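Local coordinates for protein hemolysin (PDB 3HVN) that probably lyses host cells as a cholesterol-dependent cytolysin, binding cholesterol-containing membranes and converting from a soluble monomer into an oligomeric membrane-spanning pore, at residues K82-N87 / K194-T199; E184-S189 / Q290-F295; Q229-V234 / G353-G358; S277-L282 / Y322-D327; T317-Y322 / T333-N338. The protein carries 1 engineered substitution. All blocks are in the same frame, centred on the assembly; numbering follows the deposited sequence.

Contact 1: K82-N87 / K194-T199; sequences KNITNN and KTKFGT
I84 and N86, successive inward-facing residues of the long strand 73-88, receive T195 from the last turn of helix 190-196. The I84 and T195 side chains reach toward each other tip to tip, I84 CG2 lying 3.8 Å from T195 CB. With CG1 anti to the backbone N (chi1 -169°), I84 CD1 is carried toward K196 CB, 4.2 Å away, and these two side chains meet at about a right angle. T195 turns its methyl to the strand as well: CG2 sits 3.6 Å from N86 CB, while OG1 is directed back into its own helix and bonded to S191 O. The polar part of the contact belongs to N86, whose ND2 gives a weak hydrogen bond to T195 O at 3.0 Å, bent to 133° at the hydrogen. F197 is the first residue to leave helical geometry, consistent with the amide partly serving a carbonyl at the helix end. T85 faces the other way, its OG1 bonded to N379. Strand 376-401 flanks strand 73-88 through backbone bonds from K82 and I84, and T195 also touches S380 on it. As in relatives, helix 190-196 probably belongs to the first of the two helical regions that become transmembrane hairpins. Beyond the helix end, F197 packs on strands 179-186 and 221-236 and stacks on F201, so the contact joins strand 73-88 to the central sheet.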
# COMPACT_ATOMS: atom_id res chain seq x y z
N LYS A 82 -0.34 -15.06 1.24
CA LYS A 82 0.25 -14.39 2.39
C LYS A 82 -0.78 -14.11 3.48
O LYS A 82 -1.97 -14.38 3.31
CB LYS A 82 0.92 -13.08 1.96
CG LYS A 82 2.26 -13.25 1.28
CD LYS A 82 2.95 -11.90 1.09
CE LYS A 82 4.39 -12.07 0.63
NZ LYS A 82 5.09 -10.77 0.48
N ASN A 83 -0.31 -13.58 4.60
CA ASN A 83 -1.19 -13.25 5.72
C ASN A 83 -0.89 -11.86 6.29
O ASN A 83 0.26 -11.51 6.52
CB ASN A 83 -1.06 -14.29 6.83
CG ASN A 83 -1.85 -13.93 8.07
OD1 ASN A 83 -3.06 -13.70 8.00
ND2 ASN A 83 -1.18 -13.87 9.21
N ILE A 84 -1.95 -11.09 6.51
CA ILE A 84 -1.80 -9.76 7.11
C ILE A 84 -2.43 -9.71 8.49
O ILE A 84 -3.54 -10.23 8.71
CB ILE A 84 -2.39 -8.65 6.21
CG1 ILE A 84 -1.99 -7.27 6.74
CG2 ILE A 84 -3.90 -8.77 6.13
CD1 ILE A 84 -2.51 -6.12 5.91
N THR A 85 -1.72 -9.09 9.43
CA THR A 85 -2.16 -9.00 10.81
C THR A 85 -2.12 -7.55 11.28
O THR A 85 -1.19 -6.81 10.95
CB THR A 85 -1.27 -9.84 11.74
OG1 THR A 85 -1.41 -11.23 11.41
CG2 THR A 85 -1.65 -9.63 13.20
N ASN A 86 -3.14 -7.14 12.04
CA ASN A 86 -3.17 -5.78 12.57
C ASN A 86 -3.74 -5.72 13.99
O ASN A 86 -4.91 -6.01 14.22
CB ASN A 86 -3.96 -4.86 11.65
CG ASN A 86 -3.68 -3.39 11.93
OD1 ASN A 86 -2.60 -3.03 12.39
ND2 ASN A 86 -4.66 -2.54 11.64
N ASN A 87 -2.89 -5.34 14.93
CA ASN A 87 -3.29 -5.21 16.33
C ASN A 87 -3.07 -3.77 16.79
O ASN A 87 -1.93 -3.35 17.00
CB ASN A 87 -2.49 -6.17 17.20
CG ASN A 87 -3.14 -6.43 18.54
OD1 ASN A 87 -3.98 -5.66 19.00
ND2 ASN A 87 -2.75 -7.53 19.18
N LYS A 194 -9.44 -4.51 4.73
CA LYS A 194 -10.29 -4.44 5.92
C LYS A 194 -9.46 -4.63 7.18
O LYS A 194 -9.85 -4.20 8.27
CB LYS A 194 -11.39 -5.49 5.86
CG LYS A 194 -12.50 -5.19 4.88
CD LYS A 194 -13.67 -4.49 5.56
CE LYS A 194 -14.37 -5.44 6.51
NZ LYS A 194 -15.69 -4.90 6.96
N THR A 195 -8.31 -5.27 7.02
CA THR A 195 -7.39 -5.47 8.13
C THR A 195 -6.44 -4.29 8.24
O THR A 195 -6.09 -3.86 9.34
CB THR A 195 -6.57 -6.76 7.97
OG1 THR A 195 -7.46 -7.89 7.99
CG2 THR A 195 -5.56 -6.91 9.10
N LYS A 196 -6.03 -3.76 7.09
CA LYS A 196 -5.10 -2.63 7.05
C LYS A 196 -5.76 -1.33 7.51
O LYS A 196 -5.08 -0.42 7.99
CB LYS A 196 -4.52 -2.46 5.65
CG LYS A 196 -3.47 -1.37 5.54
CD LYS A 196 -2.19 -1.75 6.27
CE LYS A 196 -1.10 -0.71 6.07
NZ LYS A 196 0.19 -1.11 6.69
N PHE A 197 -7.08 -1.24 7.37
CA PHE A 197 -7.80 -0.02 7.72
C PHE A 197 -8.98 -0.25 8.66
O PHE A 197 -9.35 0.63 9.44
CB PHE A 197 -8.25 0.71 6.46
CG PHE A 197 -7.13 1.03 5.51
CD1 PHE A 197 -6.86 0.20 4.44
CD2 PHE A 197 -6.34 2.15 5.71
CE1 PHE A 197 -5.83 0.49 3.57
CE2 PHE A 197 -5.31 2.44 4.84
CZ PHE A 197 -5.05 1.61 3.77
N GLY A 198 -9.59 -1.43 8.57
CA GLY A 198 -10.71 -1.76 9.42
C GLY A 198 -11.95 -2.13 8.63
O GLY A 198 -11.87 -2.48 7.46
N THR A 199 -13.10 -2.03 9.28
CA THR A 199 -14.36 -2.46 8.68
C THR A 199 -15.16 -1.30 8.09
O THR A 199 -16.39 -1.33 8.08
CB THR A 199 -15.22 -3.23 9.71
OG1 THR A 199 -16.52 -3.49 9.16
CG2 THR A 199 -15.38 -2.42 10.97

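Contact 2: E184-S189 / Q290-F295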
# COMPACT_ATOMS: atom_id res chain seq x y z
N GLU A 184 0.21 3.49 3.85
CA GLU A 184 0.15 2.94 2.50
C GLU A 184 0.04 1.42 2.50
O GLU A 184 0.42 0.76 3.46
CB GLU A 184 1.37 3.37 1.69
CG GLU A 184 2.70 2.85 2.23
CD GLU A 184 2.96 1.40 1.84
OE1 GLU A 184 2.33 0.92 0.88
OE2 GLU A 184 3.79 0.75 2.51
N THR A 185 -0.48 0.87 1.40
CA THR A 185 -0.52 -0.57 1.21
C THR A 185 -1.05 -0.95 -0.17
O THR A 185 -2.08 -0.44 -0.61
CB THR A 185 -1.38 -1.27 2.29
OG1 THR A 185 -1.40 -2.68 2.04
CG2 THR A 185 -2.80 -0.73 2.27
N MET A 186 -0.35 -1.86 -0.85
CA MET A 186 -0.80 -2.35 -2.15
C MET A 186 -2.09 -3.14 -2.00
O MET A 186 -2.25 -3.91 -1.05
CB MET A 186 0.28 -3.22 -2.79
CG MET A 186 1.61 -2.51 -3.01
SD MET A 186 1.46 -1.04 -4.04
CE MET A 186 0.67 -1.73 -5.50
N ALA A 187 -3.02 -2.94 -2.93
CA ALA A 187 -4.32 -3.60 -2.85
C ALA A 187 -4.30 -5.00 -3.45
O ALA A 187 -3.87 -5.20 -4.58
CB ALA A 187 -5.38 -2.75 -3.53
N TYR A 188 -4.78 -5.97 -2.68
CA TYR A 188 -4.86 -7.35 -3.14
C TYR A 188 -6.17 -8.02 -2.72
O TYR A 188 -6.72 -8.84 -3.45
CB TYR A 188 -3.67 -8.17 -2.61
CG TYR A 188 -2.33 -7.71 -3.12
CD1 TYR A 188 -1.50 -6.92 -2.33
CD2 TYR A 188 -1.88 -8.06 -4.39
CE1 TYR A 188 -0.27 -6.49 -2.79
CE2 TYR A 188 -0.65 -7.64 -4.86
CZ TYR A 188 0.15 -6.85 -4.05
OH TYR A 188 1.37 -6.43 -4.51
N SER A 189 -6.66 -7.65 -1.54
CA SER A 189 -7.88 -8.26 -1.02
C SER A 189 -8.70 -7.30 -0.16
O SER A 189 -8.17 -6.62 0.73
CB SER A 189 -7.56 -9.53 -0.23
OG SER A 189 -8.74 -10.10 0.31
N GLN A 290 9.61 -0.90 -9.00
CA GLN A 290 9.72 0.47 -8.50
C GLN A 290 8.37 1.13 -8.23
O GLN A 290 8.30 2.32 -7.90
CB GLN A 290 10.55 1.34 -9.46
CG GLN A 290 11.82 0.66 -9.96
CD GLN A 290 12.73 1.61 -10.72
OE1 GLN A 290 12.80 1.56 -11.95
NE2 GLN A 290 13.42 2.48 -10.00
N VAL A 291 7.30 0.35 -8.35
CA VAL A 291 5.95 0.86 -8.13
C VAL A 291 5.76 1.43 -6.72
O VAL A 291 5.38 2.59 -6.57
CB VAL A 291 4.88 -0.22 -8.37
CG1 VAL A 291 3.59 0.13 -7.66
CG2 VAL A 291 4.64 -0.39 -9.86
N GLN A 292 6.02 0.62 -5.71
CA GLN A 292 5.89 1.05 -4.32
C GLN A 292 6.54 2.41 -4.12
O GLN A 292 5.88 3.40 -3.77
CB GLN A 292 6.55 0.02 -3.39
CG GLN A 292 6.13 0.13 -1.93
CD GLN A 292 4.95 -0.76 -1.60
OE1 GLN A 292 4.74 -1.80 -2.23
NE2 GLN A 292 4.17 -0.36 -0.60
N ALA A 293 7.85 2.46 -4.35
CA ALA A 293 8.63 3.69 -4.22
C ALA A 293 8.00 4.81 -5.03
O ALA A 293 7.84 5.93 -4.54
CB ALA A 293 10.06 3.45 -4.67
N ALA A 294 7.64 4.51 -6.28
CA ALA A 294 7.00 5.50 -7.14
C ALA A 294 5.79 6.12 -6.44
O ALA A 294 5.72 7.34 -6.27
CB ALA A 294 6.58 4.86 -8.45
N PHE A 295 4.84 5.28 -6.04
CA PHE A 295 3.64 5.74 -5.36
C PHE A 295 3.96 6.51 -4.08
O PHE A 295 3.51 7.64 -3.91
CB PHE A 295 2.70 4.58 -5.03
CG PHE A 295 1.98 4.02 -6.22
CD1 PHE A 295 1.71 4.82 -7.31
CD2 PHE A 295 1.54 2.71 -6.23
CE1 PHE A 295 1.04 4.31 -8.41
CE2 PHE A 295 0.87 2.20 -7.32
CZ PHE A 295 0.61 3.00 -8.41
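The first turn of helix 291-300 packs against the end of strand 179-186 of the central sheet, bringing V291, Q292 and F295 up to E184 and M186. In cholesterol-dependent cytolysins the helices that follow this strand and strand 276-284 belong to the regions that refold into transmembrane hairpins, so the contact probably links parts of both regions in the soluble form. Strand and helix run roughly antiparallel, at 145°, with axes 10.1 Å apart, a spacing filled by M186 and Q292. All three side-chain torsions of M186 take the same sense (chi1 -59°), folding the chain compactly so that the terminal methyl swings to the helix although the side chain does not start out toward it. M186 CE lies 4.1 Å from V291 CG1 and meets the F295 ring at its edge, near the ring plane, 4.3 Å from CE2. Q292 passes M186 in the opposite direction and sets OE1 3.3 Å from M186 CG. Its amide continues to E184, whose side chain it crosses at about a right angle, with carboxylate and amide planes 82° apart. F295 is further enclosed by Q223, L282, T284 and T317, so its ring belongs to the layer between sheet and helix. At the polar margin of that layer Q292 NE2 lies 2.7 Å from E184 OE1, at an angle too poor for a hydrogen bond to that oxygen.

Contact 3: Q229-V234 / G353-G358; sequences QIYYTV and GKLNLG. Engineered in segment 353-358: L357 (natural residue Pro).
Y231 and Y232 form a classic beta bulge opposite Y274 in the central sheet, and both point their rings at the loop 353-358 that leads into strand 359-367. The chain turns a corner at Y231, which brings two consecutive tyrosines to the same loop. Followed outward, Y231 first meets L355: its CB is 3.5 Å from L355 CD2. One face of the ring then lies against the backbone of the loop. K354 O stands 3.7 Å above the ring plane, over the ring centre, with Y231 CE1 its nearest atom, while Q229 O lies over the opposite face, nearer the rim, so that the ring is held between two carbonyl groups. At the tip, Y231 OH approaches G353 CA at 4.2 Å and forms its hydrogen bond with A350 O, behind the loop at the end of helix 339-350. Q229 NE2 binds the same carbonyl. L355 serves both tyrosines with one methyl. Its CG is anti to the backbone N (chi1 -173°), and CD2 reaches between the two side chains, touching Y231 CB and the edge of the Y232 ring, 3.5 Å from Y232 CD2. L162 of helix 151-166 packs on Y232 and L355 alike, closing the cluster. CB of the engineered L357 points away from the tyrosines. Beyond it, G358 N lies at the edge of the Y232 ring, near its plane, 3.9 Å from Y232 OH.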
# COMPACT_ATOMS: atom_id res chain seq x y z
N GLN A 229 -3.98 13.82 8.27
CA GLN A 229 -3.32 15.09 8.51
C GLN A 229 -3.89 15.70 9.78
O GLN A 229 -4.80 16.53 9.72
CB GLN A 229 -3.55 16.03 7.32
CG GLN A 229 -2.89 17.38 7.45
CD GLN A 229 -3.17 18.28 6.27
OE1 GLN A 229 -3.76 17.85 5.27
NE2 GLN A 229 -2.76 19.54 6.36
N ILE A 230 -3.37 15.28 10.92
CA ILE A 230 -3.92 15.72 12.20
C ILE A 230 -3.50 17.15 12.53
O ILE A 230 -2.31 17.48 12.53
CB ILE A 230 -3.57 14.76 13.36
CG1 ILE A 230 -4.81 14.49 14.21
CG2 ILE A 230 -2.46 15.32 14.22
CD1 ILE A 230 -5.98 13.99 13.41
N TYR A 231 -4.50 17.99 12.79
CA TYR A 231 -4.28 19.36 13.20
C TYR A 231 -4.12 19.44 14.71
O TYR A 231 -3.24 20.13 15.22
CB TYR A 231 -5.44 20.26 12.75
CG TYR A 231 -5.52 20.47 11.26
CD1 TYR A 231 -6.58 19.96 10.52
CD2 TYR A 231 -4.53 21.17 10.58
CE1 TYR A 231 -6.66 20.15 9.16
CE2 TYR A 231 -4.60 21.36 9.21
CZ TYR A 231 -5.66 20.85 8.51
OH TYR A 231 -5.74 21.04 7.15
N TYR A 232 -4.99 18.73 15.43
CA TYR A 232 -4.86 18.67 16.89
C TYR A 232 -5.34 17.33 17.45
O TYR A 232 -5.76 16.45 16.71
CB TYR A 232 -5.58 19.84 17.56
CG TYR A 232 -7.08 19.88 17.36
CD1 TYR A 232 -7.93 19.27 18.27
CD2 TYR A 232 -7.64 20.55 16.28
CE1 TYR A 232 -9.30 19.31 18.09
CE2 TYR A 232 -9.01 20.59 16.10
CZ TYR A 232 -9.84 19.97 17.01
OH TYR A 232 -11.20 20.01 16.83
N THR A 233 -5.26 17.19 18.77
CA THR A 233 -5.61 15.94 19.43
C THR A 233 -6.09 16.19 20.85
O THR A 233 -5.33 16.63 21.71
CB THR A 233 -4.40 14.98 19.49
OG1 THR A 233 -3.80 14.88 18.19
CG2 THR A 233 -4.83 13.60 19.95
N VAL A 234 -7.37 15.90 21.10
CA VAL A 234 -7.94 16.07 22.42
C VAL A 234 -7.68 14.84 23.29
O VAL A 234 -8.00 13.71 22.89
CB VAL A 234 -9.46 16.34 22.36
CG1 VAL A 234 -10.01 16.56 23.76
CG2 VAL A 234 -9.75 17.53 21.47
N GLY A 353 -6.92 24.27 4.26
CA GLY A 353 -7.98 24.08 5.23
C GLY A 353 -7.89 25.08 6.37
O GLY A 353 -7.38 26.18 6.20
N LYS A 354 -8.38 24.68 7.54
CA LYS A 354 -8.36 25.56 8.71
C LYS A 354 -8.17 24.77 10.00
O LYS A 354 -8.09 23.55 10.00
CB LYS A 354 -9.64 26.39 8.78
CG LYS A 354 -10.90 25.58 8.99
CD LYS A 354 -12.14 26.46 8.99
CE LYS A 354 -12.29 27.21 7.67
NZ LYS A 354 -13.48 28.09 7.66
N LEU A 355 -8.11 25.50 11.12
CA LEU A 355 -7.93 24.89 12.43
C LEU A 355 -9.12 25.21 13.33
O LEU A 355 -9.37 24.52 14.32
CB LEU A 355 -6.63 25.37 13.07
CG LEU A 355 -6.17 24.73 14.39
CD1 LEU A 355 -6.79 25.42 15.60
CD2 LEU A 355 -6.46 23.23 14.40
N ASN A 356 -9.85 26.27 12.98
CA ASN A 356 -11.01 26.70 13.75
C ASN A 356 -11.81 25.53 14.29
O ASN A 356 -12.00 25.40 15.50
CB ASN A 356 -11.91 27.60 12.90
CG ASN A 356 -11.22 28.89 12.47
OD1 ASN A 356 -10.15 29.23 12.98
ND2 ASN A 356 -11.83 29.60 11.54
N LEU A 357 -12.27 24.66 13.39
CA LEU A 357 -13.03 23.48 13.77
C LEU A 357 -12.81 22.34 12.77
O LEU A 357 -13.18 22.46 11.61
CB LEU A 357 -14.52 23.80 13.89
CG LEU A 357 -14.95 24.72 15.03
CD1 LEU A 357 -16.41 25.11 14.88
CD2 LEU A 357 -14.69 24.07 16.37
N GLY A 358 -12.21 21.26 13.24
CA GLY A 358 -11.95 20.10 12.39
C GLY A 358 -12.91 18.97 12.66
O GLY A 358 -13.82 19.09 13.49

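Contact 4: S277-L282 / Y322-D327. With CFH (1,1,1,3,3,3-hexafluoropropan-2-ol), chain B.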
# COMPACT_ATOMS: atom_id res chain seq x y z
N SER A 277 -8.73 13.61 7.09
CA SER A 277 -8.51 12.23 6.68
C SER A 277 -8.72 12.08 5.18
O SER A 277 -9.77 12.46 4.65
CB SER A 277 -9.41 11.27 7.45
OG SER A 277 -9.03 9.92 7.21
N MET A 278 -7.73 11.51 4.50
CA MET A 278 -7.78 11.37 3.05
C MET A 278 -7.39 9.96 2.61
O MET A 278 -6.21 9.62 2.58
CB MET A 278 -6.87 12.39 2.39
CG MET A 278 -6.92 12.40 0.87
SD MET A 278 -5.77 13.59 0.16
CE MET A 278 -6.22 15.07 1.08
N PHE A 279 -8.39 9.15 2.26
CA PHE A 279 -8.14 7.80 1.78
C PHE A 279 -8.01 7.79 0.26
O PHE A 279 -9.01 7.93 -0.45
CB PHE A 279 -9.24 6.84 2.23
CG PHE A 279 -9.24 6.58 3.71
CD1 PHE A 279 -9.79 7.49 4.59
CD2 PHE A 279 -8.67 5.42 4.22
CE1 PHE A 279 -9.78 7.25 5.95
CE2 PHE A 279 -8.66 5.18 5.58
CZ PHE A 279 -9.22 6.09 6.45
N ILE A 280 -6.79 7.63 -0.23
CA ILE A 280 -6.52 7.74 -1.66
C ILE A 280 -6.25 6.39 -2.31
O ILE A 280 -5.54 5.55 -1.76
CB ILE A 280 -5.32 8.67 -1.93
CG1 ILE A 280 -5.32 9.84 -0.94
CG2 ILE A 280 -5.35 9.16 -3.36
CD1 ILE A 280 -4.14 10.76 -1.10
N LYS A 281 -6.84 6.19 -3.49
CA LYS A 281 -6.61 4.98 -4.27
C LYS A 281 -5.82 5.31 -5.53
O LYS A 281 -6.27 6.12 -6.35
CB LYS A 281 -7.95 4.32 -4.63
CG LYS A 281 -7.82 2.96 -5.30
CD LYS A 281 -7.54 3.08 -6.79
CE LYS A 281 -8.73 3.63 -7.55
NZ LYS A 281 -8.47 3.75 -9.01
N LEU A 282 -4.66 4.69 -5.68
CA LEU A 282 -3.79 4.97 -6.83
C LEU A 282 -3.65 3.75 -7.73
O LEU A 282 -3.11 2.73 -7.32
CB LEU A 282 -2.40 5.41 -6.36
CG LEU A 282 -2.25 6.81 -5.76
CD1 LEU A 282 -2.97 6.91 -4.43
CD2 LEU A 282 -0.78 7.15 -5.60
N TYR A 322 -11.07 9.60 -1.34
CA TYR A 322 -12.18 9.90 -0.45
C TYR A 322 -11.64 10.73 0.71
O TYR A 322 -10.87 10.23 1.54
CB TYR A 322 -12.81 8.61 0.08
CG TYR A 322 -13.92 8.82 1.09
CD1 TYR A 322 -13.63 9.01 2.43
CD2 TYR A 322 -15.25 8.82 0.69
CE1 TYR A 322 -14.64 9.20 3.36
CE2 TYR A 322 -16.26 9.01 1.61
CZ TYR A 322 -15.96 9.20 2.94
OH TYR A 322 -16.96 9.38 3.86
N ILE A 323 -12.02 12.00 0.76
CA ILE A 323 -11.48 12.92 1.76
C ILE A 323 -12.55 13.46 2.69
O ILE A 323 -13.71 13.62 2.30
CB ILE A 323 -10.74 14.10 1.08
CG1 ILE A 323 -11.70 15.24 0.75
CG2 ILE A 323 -10.00 13.63 -0.16
CD1 ILE A 323 -11.80 16.31 1.83
N PHE A 324 -12.16 13.74 3.93
CA PHE A 324 -13.05 14.42 4.87
C PHE A 324 -12.28 15.13 5.98
O PHE A 324 -11.28 14.61 6.50
CB PHE A 324 -14.09 13.45 5.46
CG PHE A 324 -13.50 12.34 6.28
CD1 PHE A 324 -13.13 11.14 5.69
CD2 PHE A 324 -13.33 12.48 7.65
CE1 PHE A 324 -12.60 10.11 6.44
CE2 PHE A 324 -12.79 11.46 8.41
CZ PHE A 324 -12.43 10.27 7.80
N GLY A 325 -12.74 16.33 6.33
CA GLY A 325 -12.08 17.15 7.32
C GLY A 325 -11.38 18.34 6.69
O GLY A 325 -10.99 18.30 5.52
N GLY A 326 -11.22 19.41 7.46
CA GLY A 326 -10.53 20.60 6.99
C GLY A 326 -11.41 21.49 6.13
O GLY A 326 -11.87 22.54 6.59
N ASP A 327 -11.63 21.08 4.89
CA ASP A 327 -12.44 21.86 3.96
C ASP A 327 -13.86 22.05 4.48
O ASP A 327 -14.49 23.09 4.26
CB ASP A 327 -12.47 21.20 2.58
CG ASP A 327 -13.12 19.83 2.60
OD1 ASP A 327 -13.07 19.16 3.65
OD2 ASP A 327 -13.66 19.41 1.55
F7 CFH B . -11.63 19.68 -4.70
C1 CFH B . -10.96 20.19 -3.67
F5 CFH B . -9.73 19.70 -3.67
F6 CFH B . -10.92 21.50 -3.79
C2 CFH B . -11.67 19.81 -2.38
O4 CFH B . -12.05 18.43 -2.42
C3 CFH B . -10.75 20.05 -1.18
F10 CFH B . -10.20 21.25 -1.28
F8 CFH B . -9.80 19.13 -1.17
F9 CFH B . -11.45 19.97 -0.07
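Antiparallel pairing of strands 276-284 and 318-324 joins S277-F279 to Y322-F324 inside the central sheet. The strands run at 174° to each other, and two hydrogen-bonded pairs, S277 with F324 and F279 with Y322, flank the non-hydrogen-bonded pair M278-I323. S277 N to F324 O and F324 N to S277 O are both 2.8 Å, as are F279 N to Y322 O and Y322 N to F279 O. On one face M278 and I323 lie side by side, pointing the same way, with M278 CG 3.5 Å from I323 CG2. The other face carries S277, F279, Y322 and F324, and helix 201-208 packs on it through F201 and I204. F324 is followed by G325 and G326, both with positive phi, and by D327, which borders the bound hexafluoropropanol although it is poorly ordered. F324 has chi1 64°, which swings its ring across to strand 276-284: S277 CB lies over one face in a CH-pi contact, offset toward the rim (27° off the ring normal), 3.6 Å from the ring centroid.

Contact 5: T317-Y322 / T333-N338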
# COMPACT_ATOMS: atom_id res chain seq x y z
N THR A 317 -0.56 7.30 -13.58
CA THR A 317 -1.17 7.22 -12.25
C THR A 317 -2.57 7.82 -12.21
O THR A 317 -2.73 9.05 -12.09
CB THR A 317 -0.30 7.89 -11.18
OG1 THR A 317 0.47 8.94 -11.78
CG2 THR A 317 0.65 6.89 -10.54
N SER A 318 -3.57 6.96 -12.31
CA SER A 318 -4.96 7.40 -12.19
C SER A 318 -5.46 7.12 -10.78
O SER A 318 -5.37 6.00 -10.29
CB SER A 318 -5.84 6.69 -13.23
OG SER A 318 -5.50 5.32 -13.35
N PHE A 319 -5.97 8.16 -10.12
CA PHE A 319 -6.31 8.05 -8.71
C PHE A 319 -7.78 8.33 -8.42
O PHE A 319 -8.50 8.86 -9.26
CB PHE A 319 -5.44 9.00 -7.88
CG PHE A 319 -6.02 10.38 -7.74
CD1 PHE A 319 -6.65 10.76 -6.58
CD2 PHE A 319 -5.93 11.29 -8.79
CE1 PHE A 319 -7.19 12.03 -6.45
CE2 PHE A 319 -6.46 12.56 -8.66
CZ PHE A 319 -7.09 12.93 -7.49
N SER A 320 -8.20 7.96 -7.21
CA SER A 320 -9.53 8.28 -6.72
C SER A 320 -9.47 8.39 -5.20
O SER A 320 -9.13 7.43 -4.51
CB SER A 320 -10.54 7.21 -7.14
OG SER A 320 -10.26 5.97 -6.51
N ALA A 321 -9.80 9.57 -4.69
CA ALA A 321 -9.63 9.85 -3.27
C ALA A 321 -10.94 10.16 -2.54
O ALA A 321 -11.79 10.89 -3.05
CB ALA A 321 -8.63 10.98 -3.06
N TYR A 322 -11.07 9.60 -1.34
CA TYR A 322 -12.18 9.90 -0.45
C TYR A 322 -11.64 10.73 0.71
O TYR A 322 -10.87 10.23 1.54
CB TYR A 322 -12.81 8.61 0.08
CG TYR A 322 -13.92 8.82 1.09
CD1 TYR A 322 -13.63 9.01 2.43
CD2 TYR A 322 -15.25 8.82 0.69
CE1 TYR A 322 -14.64 9.20 3.36
CE2 TYR A 322 -16.26 9.01 1.61
CZ TYR A 322 -15.96 9.20 2.94
OH TYR A 322 -16.96 9.38 3.86
N THR A 333 -15.84 14.30 0.62
CA THR A 333 -15.69 14.59 -0.80
C THR A 333 -14.92 13.48 -1.52
O THR A 333 -13.86 13.05 -1.07
CB THR A 333 -14.97 15.93 -1.03
OG1 THR A 333 -15.74 16.99 -0.45
CG2 THR A 333 -14.78 16.19 -2.51
N VAL A 334 -15.47 13.04 -2.65
CA VAL A 334 -14.83 12.02 -3.47
C VAL A 334 -14.31 12.63 -4.76
O VAL A 334 -15.05 13.28 -5.50
CB VAL A 334 -15.81 10.88 -3.83
CG1 VAL A 334 -15.16 9.90 -4.79
CG2 VAL A 334 -16.28 10.18 -2.56
N VAL A 335 -13.02 12.42 -5.04
CA VAL A 335 -12.42 12.98 -6.24
C VAL A 335 -11.58 11.97 -7.02
O VAL A 335 -10.53 11.53 -6.55
CB VAL A 335 -11.53 14.20 -5.92
CG1 VAL A 335 -10.90 14.75 -7.19
CG2 VAL A 335 -12.35 15.28 -5.22
N SER A 336 -12.05 11.61 -8.20
CA SER A 336 -11.29 10.74 -9.09
C SER A 336 -10.58 11.59 -10.14
O SER A 336 -11.10 12.63 -10.55
CB SER A 336 -12.21 9.72 -9.77
OG SER A 336 -12.89 8.93 -8.81
N GLY A 337 -9.40 11.16 -10.57
CA GLY A 337 -8.66 11.91 -11.57
C GLY A 337 -7.25 11.42 -11.81
O GLY A 337 -6.96 10.23 -11.73
N ASN A 338 -6.36 12.37 -12.11
CA ASN A 338 -5.00 12.05 -12.52
C ASN A 338 -3.95 12.42 -11.47
O ASN A 338 -4.20 13.22 -10.57
CB ASN A 338 -4.68 12.75 -13.85
CG ASN A 338 -3.53 12.09 -14.60
OD1 ASN A 338 -3.03 11.05 -14.19
ND2 ASN A 338 -3.12 12.71 -15.70
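F319 O is gripped twice by the neighbouring strand: G337 N donates a nearly straight hydrogen bond of 2.8 Å (169°), tilted from the carbonyl plane, and S336 CA makes a CA-H...O contact. The bond is returned from F319 N to G337 O, and A321 pairs with V335 in the same two-way manner, V335 N approaching in the carbonyl plane of A321 O. Over the first pair lies the F319 ring. With chi1 at 88° its CG sits between the backbone N and carbonyl carbon, and the ring leans across the partner strand. G337, having no side chain, lets it come close, so that G337 N is 3.7 Å above one face, offset toward the rim. Farther along, F319 CZ touches V335 CG1 at 4.2 Å. The other face of the hairpin carries S320 beside S336, with S320 CB 3.4 Å from S336 OG, and Y322 crossing V334, CD2 to CG2 at 3.7 Å. S318 OG and S320 OG bond to E283 O and L208 O, respectively. T333 borders the bound hexafluoropropanol. The two strands probably correspond to the pair that separates in relatives such as perfringolysin O, freeing an edge for the next monomer. Strand 333-338 is the outer member of this beta hairpin; the other edge of strand 318-324 pairs with strand 276-284. Helix 339-350 covers F319 and V335, and helix 201-208 lies on the side of Y322 and V334.

Overall arrangement
All five contacts fall within the thiol-activated cytolysin region, and contacts 2 to 5 share its large antiparallel sheet. Contacts 4 and 5, with centres 9 Å apart, share strand 318-324 and Y322. Contact 3 uses strand 221-236, neighbour of 276-284 in the sheet, its centre 14 Å from that of contact 4, and contacts 4 and 5 are nested in the loop it closes. Contacts 1 and 2, 15 Å apart between centres, meet where helix 190-196 follows strand 179-186; their segments alternate along the chain. In relatives such as perfringolysin O, the strand corresponding to 333-338 leaves its neighbour during oligomerization and the helical bundles unfold into hairpins, so contacts 1, 2 and 5 probably belong to the soluble state.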